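Long-range contacts in particle-associated lyase (Acinetobacter bacteriophage AP22, PDB 4Y9V), which binds the capsular polysaccharide of Acinetobacter baumannii and probably depolymerises it as the lyase of the phage tailspike: residues K75-K80 with D94-V99; W402-G407 with A434-I439; A467-A472 with L505-Q510. All blocks are in the same frame, centred on the assembly; numbering follows the deposited sequence. Where two conformers were deposited one is given.

How the interactions relate
Along the chain the three contacts follow one another in series, all joining parallel neighbours. Interaction 1 pairs strands 77-79 and 96-100 near the N-terminal end, in a small parallel sheet with strands 45-46 and 211-213. Its centre lies about 51 Å from that of interaction 2 and about 60 Å from that of interaction 3, on the opposite side of the chain's centre from the latter. Interactions 2 and 3 are about 10 Å apart, centre to centre: strands 405-409, 435-441 and 470-476 lie in another parallel sheet, and 505-510 adds a short parallel pairing to its outermost strand, 470-476. This is consistent with the elongated beta-helical body of a tailspike.

Interaction 1: residues K75-K80 with D94-V99; sequences KKLHVK and DDFEFV. With EDO (1,2-ethanediol), chain G; EDO (1,2-ethanediol), chain J.
Val99 fits its branched CB under the ring of His78, with Val99 CB 3.6 Å from His78 CD2 and CG2 over one face of the imidazole, offset toward the rim. The two side chains lie side by side, pointing the same way from neighbouring strands. Next along this face comes Lys76: with CG anti to the backbone N (chi1 -175°) and an extended chain, it runs beside Glu97, and its CE rests 3.6 Å from Val99 CG2. The aliphatic part of lysine thus fills the groove between glutamate and valine, while its ammonium meets the carboxylate through a water that lies 2.8 Å from Lys76 NZ and 2.7 Å from Glu97 OE1. A second water joins Glu97 OE1 to Lys75 O.

The two strands run parallel, at 27°, as neighbours in the four-stranded parallel sheet near the N-terminal end. Leu77 N donates to Glu97 O, and Leu77 O accepts from Val99 N, whose CO then receives Val79 N.

On the face of Leu77 and Phe98 the shapes are apolar. Leu77 packs obliquely against two rings that also touch each other: its CB sits 3.8 Å from Phe96 CZ, with CD2 close to the same atom, and CD2 also reaches towards Phe98 CE1. Phe96 in turn places CE1 over the centre of the Phe98 ring, and Val79 CG2 meets that ring at its edge, 4.1 Å from Phe98 CD1. Val69 of helix 63-71 packs on both Leu77 and Phe96, and on the opposite face Val99 of the second subunit packs against Lys76.

Interaction 2: residues W402-G407 with A434-I439; sequences WSLVHG and AGIVTI
Ser403 turns its OG away from its own carbonyl carbon (chi1 -73°), and Thr438 does the same with OG1 (chi1 -61°), which brings the two hydroxyls to 2.7 Å, OG to OG1, in a hydrogen bond across the strands. Small hydroxyl residues suit this buried spot, where Thr438 OG1 is also bonded to His470 NE2.

His406 swings its ring the other way, CG anti to the backbone N (chi1 -155°), and lies alongside Thr438. The CB of Thr438 stands over one face of the imidazole, 4.1 Å from the ring centroid, and Thr438 CG2 comes 3.8 Å from His406 CE1. Trp402 CE3 covers the opposite face, so the ring is sandwiched; its rotation is fixed by Ser403 N, which donates to His406 ND1 close to the ring plane at 2.9 Å.

Between the chains the backbones pair in parallel. Leu404 N bonds to Gly435 O, Val405 N to Ile436 O, Thr438 N to Val405 O and Gly407 N to Thr438 O. Glycine suits its place at Gly407: with no side chain, it lets Ile439 CD1 lie 3.8 Å from Gly407 CA. Beside the corner at Ile436 and Val437, the apolar Leu404 CD2 packs 4.0 Å from Ile436 CG2, and Val405 CB packs on Val437 CG2 inside the coil, where Val455 and Ile457 meet the latter.

Parallel strands paired in register, with the chain turning a corner between faces, fit the right-handed beta-helix of the pectin lyase-like family.

Interaction 3: residues A467-A472 with L505-Q510; sequences ALRHWA and LIYPSQ
Tyr507 offers one ring face to the guanidinium of Arg469 in a flat cation-pi stack, the two planes 13° apart and their centres 4.0 Å from each other. The contact sits where the chain of 505-510 adds on to strand 470-476, towards the C-terminal end of the pectin lyase-like beta-helix, and Ala472 pairs with Ile506 in parallel fashion.

Two backbone bonds make that pairing. Ala472 N donates to Leu505 O at 3.1 Å, a rather bent bond of 137°, and Ala472 O accepts Tyr507 N at 3.0 Å in a straighter one (166°). A small alanine suits this position, since its methyl packs against Val455 and Ile457 of strand 453-458, on another face of the coil.

The polar side chains satisfy one another. Arg469 bends at chi3 to hand its NE-H to His470 ND1, 3.1 Å from NE and near both planes, which fixes the edge of the guanidinium while its face lies on the tyrosine. With His470 NE2 taken up by Thr438, each histidine nitrogen has a partner. Arginine fits the site because it can stack by its face and donate by its edge at once; Trp473 is a further cation-pi partner. On the far face of the tyrosine lies Pro508, its CD 3.6 Å above the ring plane.

Interaction 1: residues K75-K80 with D94-V99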
loop_
_atom_site.group_PDB
_atom_site.type_symbol
_atom_site.label_atom_id
_atom_site.label_comp_id
_atom_site.label_asym_id
_atom_site.label_seq_id
_atom_site.Cartn_x
_atom_site.Cartn_y
_atom_site.Cartn_z
ATOM N N LYS A 75 21.378 14.251 32.770
ATOM C CA LYS A 75 20.698 13.380 31.801
ATOM C C LYS A 75 19.376 13.888 31.295
ATOM O O LYS A 75 18.782 13.229 30.386
ATOM C CB LYS A 75 20.501 12.001 32.428
ATOM C CG LYS A 75 21.799 11.251 32.706
ATOM C CD LYS A 75 21.828 10.137 33.659
ATOM C CE LYS A 75 23.237 9.511 33.649
ATOM N NZ LYS A 75 24.300 10.439 34.186
ATOM N N LYS A 76 18.916 15.019 31.811
ATOM C CA LYS A 76 17.664 15.574 31.289
ATOM C C LYS A 76 17.698 17.045 31.642
ATOM O O LYS A 76 17.748 17.412 32.827
ATOM C CB LYS A 76 16.499 14.826 31.920
ATOM C CG LYS A 76 15.147 15.223 31.377
ATOM C CD LYS A 76 14.073 14.340 31.973
ATOM C CE LYS A 76 12.701 14.681 31.528
ATOM N NZ LYS A 76 11.657 13.655 31.933
ATOM N N LEU A 77 17.645 17.889 30.607
ATOM C CA LEU A 77 17.740 19.326 30.801
ATOM C C LEU A 77 16.466 20.017 30.319
ATOM O O LEU A 77 16.081 19.867 29.141
ATOM C CB LEU A 77 18.924 19.900 30.025
ATOM C CG LEU A 77 19.134 21.423 30.161
ATOM C CD1 LEU A 77 19.567 21.789 31.562
ATOM C CD2 LEU A 77 20.094 21.919 29.099
ATOM N N HIS A 78 15.849 20.785 31.194
ATOM C CA HIS A 78 14.689 21.622 30.860
ATOM C C HIS A 78 15.185 23.004 30.461
ATOM O O HIS A 78 16.053 23.569 31.131
ATOM C CB HIS A 78 13.747 21.715 32.056
ATOM C CG HIS A 78 13.122 20.426 32.405
ATOM N ND1 HIS A 78 13.717 19.426 33.110
ATOM C CD2 HIS A 78 11.866 20.003 32.053
ATOM C CE1 HIS A 78 12.793 18.382 33.164
ATOM N NE2 HIS A 78 11.696 18.757 32.547
ATOM N N VAL A 79 14.630 23.544 29.384
ATOM C CA VAL A 79 15.043 24.842 28.837
ATOM C C VAL A 79 13.841 25.762 28.685
ATOM O O VAL A 79 12.860 25.409 28.009
ATOM C CB VAL A 79 15.795 24.678 27.513
ATOM C CG1 VAL A 79 16.230 26.024 26.969
ATOM C CG2 VAL A 79 16.979 23.737 27.671
ATOM N N LYS A 80 13.938 26.948 29.273
ATOM C CA LYS A 80 12.950 28.001 29.149
ATOM C C LYS A 80 12.991 28.612 27.785
ATOM O O LYS A 80 14.047 28.822 27.160
ATOM C CB LYS A 80 13.259 29.066 30.206
ATOM C CG LYS A 80 12.333 30.260 30.236
ATOM C CD LYS A 80 12.593 31.221 31.408
ATOM C CE LYS A 80 11.790 32.475 31.341
ATOM N NZ LYS A 80 10.336 32.217 31.591
ATOM N N ASP A 94 27.379 11.212 24.955
ATOM C CA ASP A 94 26.666 10.434 25.949
ATOM C C ASP A 94 25.181 10.741 25.829
ATOM O O ASP A 94 24.788 11.811 25.314
ATOM C CB ASP A 94 27.138 10.740 27.411
ATOM C CG ASP A 94 28.460 9.994 27.613
ATOM O OD1 ASP A 94 28.452 8.723 27.578
ATOM O OD2 ASP A 94 29.496 10.601 27.759
ATOM N N ASP A 95 24.341 9.839 26.311
ATOM C CA ASP A 95 22.909 10.034 26.326
ATOM C C ASP A 95 22.557 11.400 26.900
ATOM O O ASP A 95 23.150 11.832 27.883
ATOM C CB ASP A 95 22.207 8.957 27.136
ATOM C CG ASP A 95 22.446 7.561 26.633
ATOM O OD1 ASP A 95 22.819 7.359 25.472
ATOM O OD2 ASP A 95 22.184 6.620 27.473
ATOM N N PHE A 96 21.562 12.062 26.312
ATOM C CA PHE A 96 21.149 13.388 26.732
ATOM C C PHE A 96 19.728 13.605 26.275
ATOM O O PHE A 96 19.406 13.222 25.157
ATOM C CB PHE A 96 22.088 14.442 26.108
ATOM C CG PHE A 96 21.942 15.808 26.718
ATOM C CD1 PHE A 96 21.048 16.733 26.223
ATOM C CD2 PHE A 96 22.721 16.138 27.811
ATOM C CE1 PHE A 96 20.933 18.010 26.818
ATOM C CE2 PHE A 96 22.603 17.381 28.379
ATOM C CZ PHE A 96 21.714 18.316 27.912
ATOM N N GLU A 97 18.924 14.267 27.092
ATOM C CA GLU A 97 17.544 14.585 26.753
ATOM C C GLU A 97 17.252 16.062 27.006
ATOM O O GLU A 97 17.474 16.538 28.128
ATOM C CB GLU A 97 16.580 13.727 27.564
ATOM C CG GLU A 97 15.114 14.060 27.298
ATOM C CD GLU A 97 14.090 13.163 27.944
ATOM O OE1 GLU A 97 14.475 12.281 28.751
ATOM O OE2 GLU A 97 12.873 13.329 27.630
ATOM N N PHE A 98 16.757 16.747 25.989
ATOM C CA PHE A 98 16.196 18.079 26.151
ATOM C C PHE A 98 14.683 18.001 26.365
ATOM O O PHE A 98 13.973 17.269 25.664
ATOM C CB PHE A 98 16.371 18.927 24.872
ATOM C CG PHE A 98 17.762 19.454 24.663
ATOM C CD1 PHE A 98 18.153 20.663 25.265
ATOM C CD2 PHE A 98 18.706 18.814 23.842
ATOM C CE1 PHE A 98 19.393 21.200 25.022
ATOM C CE2 PHE A 98 19.954 19.366 23.617
ATOM C CZ PHE A 98 20.298 20.563 24.200
ATOM N N VAL A 99 14.191 18.862 27.272
ATOM C CA VAL A 99 12.778 19.170 27.405
ATOM C C VAL A 99 12.668 20.685 27.221
ATOM O O VAL A 99 12.876 21.470 28.145
ATOM C CB VAL A 99 12.163 18.721 28.728
ATOM C CG1 VAL A 99 10.657 18.963 28.684
ATOM C CG2 VAL A 99 12.482 17.289 29.033
HETATM C C1 EDO G . 12.379 25.964 32.464
HETATM O O1 EDO G . 13.687 25.549 32.498
HETATM C C2 EDO G . 11.505 25.202 31.437
HETATM O O2 EDO G . 11.263 23.878 31.819
HETATM C C1 EDO J . 18.542 15.839 35.785
HETATM O O1 EDO J . 18.814 14.749 34.895
HETATM C C2 EDO J . 19.438 15.800 36.983
HETATM O O2 EDO J . 20.791 16.006 36.636
HETATM O O HOH W 1 16.507 11.316 30.321
HETATM O O HOH W 2 12.728 11.442 30.674
#

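Interaction 2: residues W402-G407 with A434-I439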
loop_
_atom_site.group_PDB
_atom_site.type_symbol
_atom_site.label_atom_id
_atom_site.label_comp_id
_atom_site.label_asym_id
_atom_site.label_seq_id
_atom_site.Cartn_x
_atom_site.Cartn_y
_atom_site.Cartn_z
ATOM N N TRP A 402 14.234 13.163 -22.837
ATOM C CA TRP A 402 14.188 12.245 -21.742
ATOM C C TRP A 402 12.771 11.674 -21.703
ATOM O O TRP A 402 11.791 12.409 -21.774
ATOM C CB TRP A 402 14.510 12.932 -20.375
ATOM C CG TRP A 402 15.887 13.503 -20.377
ATOM C CD1 TRP A 402 16.281 14.745 -20.803
ATOM C CD2 TRP A 402 17.092 12.822 -19.983
ATOM N NE1 TRP A 402 17.638 14.879 -20.713
ATOM C CE2 TRP A 402 18.165 13.717 -20.202
ATOM C CE3 TRP A 402 17.342 11.553 -19.470
ATOM C CZ2 TRP A 402 19.474 13.360 -19.928
ATOM C CZ3 TRP A 402 18.660 11.198 -19.191
ATOM C CH2 TRP A 402 19.695 12.106 -19.423
ATOM N N SER A 403 12.689 10.340 -21.606
ATOM C CA SER A 403 11.420 9.659 -21.510
ATOM C C SER A 403 10.820 9.814 -20.103
ATOM O O SER A 403 11.446 10.310 -19.182
ATOM C CB SER A 403 11.615 8.192 -21.836
ATOM O OG SER A 403 11.846 7.980 -23.222
ATOM N N LEU A 404 9.570 9.366 -19.969
ATOM C CA LEU A 404 8.906 9.437 -18.667
ATOM C C LEU A 404 9.800 8.826 -17.564
ATOM O O LEU A 404 9.974 9.418 -16.490
ATOM C CB LEU A 404 7.563 8.717 -18.722
ATOM C CG LEU A 404 6.723 8.874 -17.439
ATOM C CD1 LEU A 404 6.072 10.214 -17.397
ATOM C CD2 LEU A 404 5.673 7.744 -17.365
ATOM N N VAL A 405 10.294 7.639 -17.859
ATOM C CA VAL A 405 11.193 6.857 -17.016
ATOM C C VAL A 405 12.424 6.595 -17.887
ATOM O O VAL A 405 12.297 6.021 -18.953
ATOM C CB VAL A 405 10.527 5.526 -16.621
ATOM C CG1 VAL A 405 11.472 4.728 -15.732
ATOM C CG2 VAL A 405 9.168 5.751 -15.969
ATOM N N HIS A 406 13.601 7.060 -17.422
ATOM C CA HIS A 406 14.766 7.026 -18.272
ATOM C C HIS A 406 15.973 6.566 -17.458
ATOM O O HIS A 406 16.195 7.075 -16.363
ATOM C CB HIS A 406 15.033 8.423 -18.880
ATOM C CG HIS A 406 15.790 8.416 -20.156
ATOM N ND1 HIS A 406 15.196 8.841 -21.318
ATOM C CD2 HIS A 406 17.063 8.024 -20.446
ATOM C CE1 HIS A 406 16.095 8.709 -22.263
ATOM N NE2 HIS A 406 17.237 8.240 -21.782
ATOM N N GLY A 407 16.701 5.628 -18.022
ATOM C CA GLY A 407 17.930 5.159 -17.399
ATOM C C GLY A 407 19.094 5.247 -18.353
ATOM O O GLY A 407 18.949 4.992 -19.551
ATOM N N ALA A 434 7.858 11.024 -28.096
ATOM C CA ALA A 434 7.772 10.726 -26.660
ATOM C C ALA A 434 7.998 9.243 -26.392
ATOM O O ALA A 434 7.512 8.385 -27.142
ATOM C CB ALA A 434 6.431 11.171 -26.121
ATOM N N GLY A 435 8.631 8.943 -25.283
ATOM C CA GLY A 435 8.782 7.590 -24.797
ATOM C C GLY A 435 8.335 7.471 -23.339
ATOM O O GLY A 435 8.455 8.404 -22.564
ATOM N N ILE A 436 7.855 6.258 -22.994
ATOM C CA ILE A 436 7.511 5.960 -21.596
ATOM C C ILE A 436 8.702 5.424 -20.844
ATOM O O ILE A 436 9.140 6.050 -19.876
ATOM C CB ILE A 436 6.243 5.072 -21.497
ATOM C CG1 ILE A 436 5.048 5.702 -22.225
ATOM C CG2 ILE A 436 5.926 4.800 -20.037
ATOM C CD1 ILE A 436 4.745 7.138 -21.849
ATOM N N VAL A 437 9.249 4.266 -21.246
ATOM C CA VAL A 437 10.468 3.725 -20.635
ATOM C C VAL A 437 11.540 3.637 -21.699
ATOM O O VAL A 437 11.358 2.983 -22.722
ATOM C CB VAL A 437 10.249 2.322 -20.016
ATOM C CG1 VAL A 437 11.551 1.783 -19.441
ATOM C CG2 VAL A 437 9.170 2.346 -18.943
ATOM N N THR A 438 12.670 4.300 -21.429
ATOM C CA THR A 438 13.859 4.187 -22.273
ATOM C C THR A 438 15.074 3.896 -21.379
ATOM O O THR A 438 15.296 4.612 -20.407
ATOM C CB THR A 438 14.118 5.463 -23.073
ATOM O OG1 THR A 438 12.994 5.689 -23.922
ATOM C CG2 THR A 438 15.395 5.376 -23.899
ATOM N N ILE A 439 15.835 2.874 -21.736
ATOM C CA ILE A 439 17.134 2.585 -21.121
ATOM C C ILE A 439 18.172 2.683 -22.262
ATOM O O ILE A 439 18.009 2.006 -23.282
ATOM C CB ILE A 439 17.183 1.205 -20.481
ATOM C CG1 ILE A 439 16.049 0.983 -19.444
ATOM C CG2 ILE A 439 18.592 0.942 -19.914
ATOM C CD1 ILE A 439 16.198 1.853 -18.196
#

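Interaction 3: residues A467-A472 with L505-Q510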
loop_
_atom_site.group_PDB
_atom_site.type_symbol
_atom_site.label_atom_id
_atom_site.label_comp_id
_atom_site.label_asym_id
_atom_site.label_seq_id
_atom_site.Cartn_x
_atom_site.Cartn_y
_atom_site.Cartn_z
ATOM N N ALA A 467 0.156 12.048 -28.723
ATOM C CA ALA A 467 1.119 11.315 -29.536
ATOM C C ALA A 467 2.110 10.634 -28.606
ATOM O O ALA A 467 2.436 11.177 -27.538
ATOM C CB ALA A 467 1.838 12.244 -30.503
ATOM N N LEU A 468 2.568 9.467 -28.998
ATOM C CA LEU A 468 3.559 8.690 -28.248
ATOM C C LEU A 468 4.325 7.863 -29.235
ATOM O O LEU A 468 3.727 7.145 -30.034
ATOM C CB LEU A 468 2.831 7.800 -27.216
ATOM C CG LEU A 468 3.759 6.895 -26.386
ATOM C CD1 LEU A 468 4.685 7.678 -25.491
ATOM C CD2 LEU A 468 2.920 5.908 -25.554
ATOM N N ARG A 469 5.669 7.905 -29.177
ATOM C CA ARG A 469 6.460 7.076 -30.064
ATOM C C ARG A 469 6.572 5.642 -29.566
ATOM O O ARG A 469 6.432 4.710 -30.373
ATOM C CB ARG A 469 7.864 7.662 -30.289
ATOM C CG ARG A 469 8.656 6.945 -31.332
ATOM C CD ARG A 469 10.152 7.394 -31.439
ATOM N NE ARG A 469 11.034 6.624 -30.439
ATOM C CZ ARG A 469 12.316 6.552 -30.703
ATOM N NH1 ARG A 469 13.251 7.013 -31.627
ATOM N NH2 ARG A 469 12.936 5.805 -29.743
ATOM N N HIS A 470 6.862 5.438 -28.286
ATOM C CA HIS A 470 7.060 4.078 -27.784
ATOM C C HIS A 470 6.706 3.967 -26.312
ATOM O O HIS A 470 6.901 4.901 -25.531
ATOM C CB HIS A 470 8.473 3.557 -28.021
ATOM C CG HIS A 470 9.564 4.216 -27.224
ATOM N ND1 HIS A 470 10.327 5.231 -27.732
ATOM C CD2 HIS A 470 9.976 3.963 -25.959
ATOM C CE1 HIS A 470 11.183 5.561 -26.745
ATOM N NE2 HIS A 470 10.999 4.831 -25.676
ATOM N N TRP A 471 6.276 2.753 -25.944
ATOM C CA TRP A 471 6.167 2.364 -24.541
ATOM C C TRP A 471 7.518 1.919 -23.980
ATOM O O TRP A 471 7.889 2.369 -22.892
ATOM C CB TRP A 471 5.086 1.288 -24.357
ATOM C CG TRP A 471 3.693 1.868 -24.372
ATOM C CD1 TRP A 471 2.868 2.040 -25.447
ATOM C CD2 TRP A 471 3.009 2.377 -23.240
ATOM N NE1 TRP A 471 1.682 2.623 -25.034
ATOM C CE2 TRP A 471 1.735 2.841 -23.677
ATOM C CE3 TRP A 471 3.318 2.469 -21.872
ATOM C CZ2 TRP A 471 0.803 3.395 -22.809
ATOM C CZ3 TRP A 471 2.371 3.012 -21.006
ATOM C CH2 TRP A 471 1.129 3.471 -21.474
ATOM N N ALA A 472 8.243 1.032 -24.660
ATOM C CA ALA A 472 9.522 0.533 -24.172
ATOM C C ALA A 472 10.585 0.560 -25.269
ATOM O O ALA A 472 10.322 0.149 -26.398
ATOM C CB ALA A 472 9.385 -0.909 -23.670
ATOM N N LEU A 505 4.651 -0.594 -29.109
ATOM C CA LEU A 505 4.714 -1.254 -27.795
ATOM C C LEU A 505 6.171 -1.371 -27.368
ATOM O O LEU A 505 6.558 -1.032 -26.260
ATOM C CB LEU A 505 3.989 -2.581 -27.877
ATOM C CG LEU A 505 2.478 -2.461 -28.146
ATOM C CD1 LEU A 505 1.903 -3.768 -28.634
ATOM C CD2 LEU A 505 1.738 -2.006 -26.895
ATOM N N ILE A 506 6.994 -1.889 -28.304
ATOM C CA ILE A 506 8.440 -2.035 -28.140
ATOM C C ILE A 506 9.063 -1.459 -29.401
ATOM O O ILE A 506 8.710 -1.885 -30.507
ATOM C CB ILE A 506 8.851 -3.511 -27.926
ATOM C CG1 ILE A 506 8.125 -4.104 -26.727
ATOM C CG2 ILE A 506 10.359 -3.600 -27.819
ATOM C CD1 ILE A 506 8.435 -5.572 -26.508
ATOM N N TYR A 507 9.929 -0.469 -29.259
ATOM C CA TYR A 507 10.530 0.168 -30.419
ATOM C C TYR A 507 11.582 -0.767 -31.021
ATOM O O TYR A 507 12.448 -1.261 -30.294
ATOM C CB TYR A 507 11.143 1.525 -30.032
ATOM C CG TYR A 507 11.497 2.295 -31.266
ATOM C CD1 TYR A 507 10.541 3.100 -31.858
ATOM C CD2 TYR A 507 12.725 2.149 -31.915
ATOM C CE1 TYR A 507 10.796 3.809 -33.010
ATOM C CE2 TYR A 507 12.969 2.800 -33.097
ATOM C CZ TYR A 507 12.010 3.612 -33.644
ATOM O OH TYR A 507 12.306 4.308 -34.825
ATOM N N PRO A 508 11.549 -0.974 -32.351
ATOM C CA PRO A 508 12.472 -1.934 -32.983
ATOM C C PRO A 508 13.825 -1.315 -33.308
ATOM O O PRO A 508 13.902 -0.346 -34.037
ATOM C CB PRO A 508 11.734 -2.282 -34.278
ATOM C CG PRO A 508 10.928 -1.087 -34.609
ATOM C CD PRO A 508 10.475 -0.528 -33.279
ATOM N N SER A 509 14.881 -1.954 -32.814
ATOM C CA SER A 509 16.258 -1.628 -33.191
ATOM C C SER A 509 17.097 -2.834 -32.817
ATOM O O SER A 509 16.615 -3.826 -32.290
ATOM C CB SER A 509 16.721 -0.316 -32.523
ATOM O OG SER A 509 16.703 -0.433 -31.117
ATOM N N GLN A 510 18.414 -2.732 -33.068
ATOM C CA GLN A 510 19.282 -3.903 -32.915
ATOM C C GLN A 510 19.055 -4.634 -31.594
ATOM O O GLN A 510 18.922 -5.871 -31.583
ATOM C CB GLN A 510 20.739 -3.487 -33.055
ATOM C CG GLN A 510 21.700 -4.636 -32.837
ATOM C CD GLN A 510 23.118 -4.322 -33.252
ATOM O OE1 GLN A 510 23.336 -3.758 -34.311
ATOM N NE2 GLN A 510 24.099 -4.697 -32.429
#